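Local coordinates for protein UDP-N-acetylglucosamine 2-epimerase (Methanocaldococcus jannaschii, PDB 4NES) that probably catalyses the reversible epimerization at C-2 of UDP-N-acetylglucosamine to UDP-N-acetylmannosamine, working as a homodimer, at residues E310-L322 with I336-F348. Numbering follows the deposited sequence.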
# COMPACT_ATOMS: atom_id res chain seq x y z
N GLU A 310 6.76 16.56 8.14
CA GLU A 310 5.85 16.51 7.01
C GLU A 310 4.92 17.71 7.02
O GLU A 310 4.02 17.81 6.19
CB GLU A 310 5.08 15.18 6.93
CG GLU A 310 4.29 14.79 8.16
CD GLU A 310 5.19 14.44 9.31
OE1 GLU A 310 5.94 13.45 9.21
OE2 GLU A 310 5.16 15.18 10.31
N ARG A 311 5.15 18.64 7.94
CA ARG A 311 4.49 19.94 7.85
C ARG A 311 5.55 21.04 7.80
O ARG A 311 5.70 21.83 8.75
CB ARG A 311 3.38 20.17 8.91
CG ARG A 311 3.68 19.71 10.33
CD ARG A 311 3.39 18.22 10.53
NE ARG A 311 1.97 17.87 10.47
CZ ARG A 311 1.51 16.63 10.58
NH1 ARG A 311 2.35 15.61 10.70
NH2 ARG A 311 0.20 16.40 10.52
N PRO A 312 6.27 21.12 6.68
CA PRO A 312 7.38 22.06 6.52
C PRO A 312 6.90 23.50 6.51
O PRO A 312 7.73 24.38 6.70
CB PRO A 312 7.97 21.69 5.15
CG PRO A 312 6.82 21.07 4.43
CD PRO A 312 6.11 20.29 5.47
N GLU A 313 5.61 23.73 6.30
CA GLU A 313 5.07 25.08 6.28
C GLU A 313 5.29 25.76 7.64
O GLU A 313 5.49 26.97 7.71
CB GLU A 313 3.59 25.07 5.88
CG GLU A 313 3.23 24.02 4.81
CD GLU A 313 3.06 22.64 5.40
OE1 GLU A 313 3.22 22.53 6.62
OE2 GLU A 313 2.74 21.64 4.66
N THR A 314 5.30 24.98 8.72
CA THR A 314 5.55 25.55 10.05
C THR A 314 6.97 26.08 10.18
O THR A 314 7.21 27.08 10.86
CB THR A 314 5.29 24.53 11.15
OG1 THR A 314 6.20 23.43 11.01
CG2 THR A 314 3.85 24.03 11.09
N VAL A 315 7.92 25.41 9.54
CA VAL A 315 9.29 25.89 9.53
C VAL A 315 9.40 27.07 8.57
O VAL A 315 10.04 28.07 8.88
CB VAL A 315 10.28 24.78 9.12
CG1 VAL A 315 11.70 25.32 9.02
CG2 VAL A 315 10.23 23.62 10.12
N GLU A 316 8.72 26.95 7.42
CA GLU A 316 8.75 27.97 6.37
C GLU A 316 8.24 29.34 6.88
O GLU A 316 8.84 30.37 6.57
CB GLU A 316 8.02 27.48 5.08
CG GLU A 316 8.57 26.12 4.47
CD GLU A 316 8.08 25.75 3.03
OE1 GLU A 316 8.54 26.41 2.08
OE2 GLU A 316 7.25 24.80 2.85
N VAL A 317 7.19 29.35 7.71
CA VAL A 317 6.65 30.62 8.23
C VAL A 317 7.36 31.12 9.49
O VAL A 317 7.09 32.23 9.95
CB VAL A 317 5.11 30.55 8.48
CG1 VAL A 317 4.38 30.12 7.23
CG2 VAL A 317 4.77 29.63 9.65
N GLY A 318 8.26 30.31 10.04
CA GLY A 318 9.12 30.72 11.15
C GLY A 318 8.65 30.26 12.52
O GLY A 318 9.23 30.64 13.55
N ALA A 319 7.61 29.44 12.54
CA ALA A 319 6.96 29.03 13.78
C ALA A 319 7.67 27.85 14.45
O ALA A 319 7.42 27.57 15.62
CB ALA A 319 5.50 28.69 13.52
N ASN A 320 8.56 27.18 13.71
CA ASN A 320 9.05 25.85 14.09
C ASN A 320 10.48 25.71 13.60
O ASN A 320 10.87 26.34 12.62
CB ASN A 320 8.15 24.79 13.44
CG ASN A 320 8.40 23.36 13.95
OD1 ASN A 320 9.06 23.13 14.97
ND2 ASN A 320 7.82 22.39 13.24
N ILE A 321 11.26 24.90 14.31
CA ILE A 321 12.65 24.64 13.94
C ILE A 321 12.95 23.18 14.26
O ILE A 321 12.51 22.67 15.30
CB ILE A 321 13.61 25.60 14.67
CG1 ILE A 321 15.06 25.34 14.28
CG2 ILE A 321 13.40 25.53 16.18
CD1 ILE A 321 15.99 26.45 14.73
N LEU A 322 13.68 22.51 13.37
CA LEU A 322 14.03 21.11 13.55
C LEU A 322 15.39 20.96 14.22
O LEU A 322 16.36 21.58 13.77
CB LEU A 322 14.06 20.39 12.21
CG LEU A 322 12.83 20.53 11.32
CD1 LEU A 322 13.00 19.75 10.03
CD2 LEU A 322 11.59 20.07 12.06
N ILE A 336 16.85 30.98 20.18
CA ILE A 336 16.20 31.61 19.04
C ILE A 336 14.71 31.76 19.29
O ILE A 336 14.15 32.84 19.11
CB ILE A 336 16.42 30.78 17.75
CG1 ILE A 336 17.92 30.75 17.39
CG2 ILE A 336 15.59 31.32 16.60
CD1 ILE A 336 18.26 29.76 16.30
N MSE A 337 14.07 30.69 19.74
CA MSE A 337 12.62 30.70 19.91
C MSE A 337 12.15 31.51 21.12
O MSE A 337 11.04 32.05 21.11
CB MSE A 337 12.09 29.27 19.95
CG MSE A 337 12.21 28.54 18.62
SE MSE A 337 11.53 29.64 17.15
CE MSE A 337 10.51 28.29 16.23
N LEU A 338 12.98 31.60 22.15
CA LEU A 338 12.69 32.43 23.32
C LEU A 338 12.58 33.91 22.95
O LEU A 338 11.86 34.67 23.60
CB LEU A 338 13.79 32.24 24.37
CG LEU A 338 13.46 31.64 25.74
CD1 LEU A 338 12.16 30.85 25.73
CD2 LEU A 338 14.62 30.78 26.21
N ASN A 339 13.30 34.31 21.90
CA ASN A 339 13.33 35.70 21.46
C ASN A 339 12.51 35.95 20.20
O ASN A 339 12.45 37.07 19.69
CB ASN A 339 14.78 36.14 21.24
CG ASN A 339 15.57 36.22 22.54
OD1 ASN A 339 15.58 37.25 23.21
ND2 ASN A 339 16.23 35.13 22.90
N LYS A 340 11.87 34.89 19.71
CA LYS A 340 11.08 34.95 18.49
C LYS A 340 9.77 35.71 18.71
O LYS A 340 9.02 35.41 19.65
CB LYS A 340 10.79 33.52 18.02
CG LYS A 340 9.79 33.40 16.89
CD LYS A 340 10.41 33.80 15.56
CE LYS A 340 9.40 33.62 14.44
NZ LYS A 340 9.88 34.21 13.16
N LYS A 341 9.49 36.70 17.86
CA LYS A 341 8.20 37.38 17.90
C LYS A 341 7.11 36.40 17.49
O LYS A 341 7.23 35.73 16.47
CB LYS A 341 8.19 38.58 16.95
CG LYS A 341 9.14 39.70 17.32
CD LYS A 341 9.15 40.75 16.21
CE LYS A 341 8.93 42.14 16.77
NZ LYS A 341 7.75 42.16 17.68
N ARG A 342 6.04 36.33 18.28
CA ARG A 342 4.99 35.35 18.03
C ARG A 342 4.00 35.84 16.99
O ARG A 342 2.79 35.83 17.20
CB ARG A 342 4.33 34.94 19.34
CG ARG A 342 5.39 34.45 20.30
CD ARG A 342 4.88 34.01 21.64
NE ARG A 342 6.02 33.61 22.46
CZ ARG A 342 5.97 32.71 23.44
NH1 ARG A 342 4.83 32.11 23.73
NH2 ARG A 342 7.08 32.41 24.11
N ASN A 343 4.55 36.29 15.87
CA ASN A 343 3.77 36.60 14.70
C ASN A 343 4.28 35.77 13.54
O ASN A 343 5.48 35.68 13.30
CB ASN A 343 3.74 38.11 14.41
CG ASN A 343 4.93 38.59 13.59
OD1 ASN A 343 6.06 38.15 13.77
ND2 ASN A 343 4.66 39.51 12.67
N TRP A 344 3.35 35.11 12.87
CA TRP A 344 3.61 34.41 11.63
C TRP A 344 2.28 34.11 10.98
O TRP A 344 1.24 34.17 11.63
CB TRP A 344 4.42 33.12 11.85
CG TRP A 344 3.93 32.24 12.97
CD1 TRP A 344 2.84 31.41 12.96
CD2 TRP A 344 4.57 32.04 14.24
NE1 TRP A 344 2.75 30.73 14.15
CE2 TRP A 344 3.80 31.11 14.96
CE3 TRP A 344 5.71 32.59 14.84
CZ2 TRP A 344 4.14 30.70 16.25
CZ3 TRP A 344 6.05 32.18 16.13
CH2 TRP A 344 5.26 31.25 16.82
N LYS A 345 2.32 33.81 9.69
CA LYS A 345 1.14 33.42 8.93
C LYS A 345 0.63 32.05 9.38
O LYS A 345 1.41 31.23 9.82
CB LYS A 345 1.50 33.41 7.45
CG LYS A 345 0.93 32.27 6.63
CD LYS A 345 0.97 32.64 5.15
CE LYS A 345 0.58 31.49 4.25
NZ LYS A 345 1.70 30.53 4.16
N ASN A 346 -0.69 31.83 9.31
CA ASN A 346 -1.20 30.46 9.44
C ASN A 346 -1.51 29.88 8.08
O ASN A 346 -2.41 30.34 7.37
CB ASN A 346 -2.42 30.33 10.38
CG ASN A 346 -2.95 28.88 10.45
OD1 ASN A 346 -2.26 27.94 10.92
ND2 ASN A 346 -4.18 28.70 9.99
N PRO A 347 -0.76 28.84 7.71
CA PRO A 347 -0.82 28.21 6.39
C PRO A 347 -1.92 27.16 6.30
O PRO A 347 -2.14 26.62 5.22
CB PRO A 347 0.54 27.54 6.29
CG PRO A 347 0.88 27.19 7.71
CD PRO A 347 0.32 28.30 8.55
N PHE A 348 -2.63 26.88 7.39
CA PHE A 348 -3.49 25.71 7.43
C PHE A 348 -4.98 25.96 7.23
O PHE A 348 -5.78 25.03 7.36
CB PHE A 348 -3.24 24.91 8.71
CG PHE A 348 -1.83 24.39 8.82
CD1 PHE A 348 -1.28 23.62 7.80
CD2 PHE A 348 -1.06 24.70 9.93
CE1 PHE A 348 0.02 23.15 7.90
CE2 PHE A 348 0.24 24.23 10.03
CZ PHE A 348 0.78 23.45 9.02
O HOH W 1 5.28 34.28 8.30
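After helix 327-338 the chain runs on as a loop to Phe-348, passing the short helix 313-316 and approaching closest at Val-317 and Trp-344, whose CA atoms lie 5.9 Å apart; no direct hydrogen bond crosses, though a water accepts weakly from Lys-345 N and donates to Val-317 O. Gly-318, at positive phi, closes the last helical turn in a Schellman motif, and next to it Ala-319 CB sits over one face of the Trp-344 indole. This CH-pi contact is well centred: the methyl carbon is 3.4 Å from the centroid of the five-membered ring, 17° off its normal. Trp-344 CG stands between its backbone N and carbonyl carbon (chi1 47°), which folds the indole over Ala-319, while NE1 bonds to Cys-296 O. A serine here would probably leave the Ala-319 methyl without its aromatic cover and that carbonyl without its indole donor. Further along, Phe-348 turns its edge to the helix, meeting Thr-314 CG2 at 3.7 Å from CZ; Glu-313 OE1 also comes to the ring edge, 3.5 Å from Phe-348 CE1, its carboxylate plane turned 76° from the ring. On the other flank, Met-337, a selenomethionine bent at chi2 and chi3, brings CE to 3.2 Å from Ala-319 O and 4.0 Å from Ile-321 CG2. The loop thus packs across the helix leading into edge strand 320-322 of the parallel six-stranded sheet, in one Rossmann-like domain of the GT-B fold.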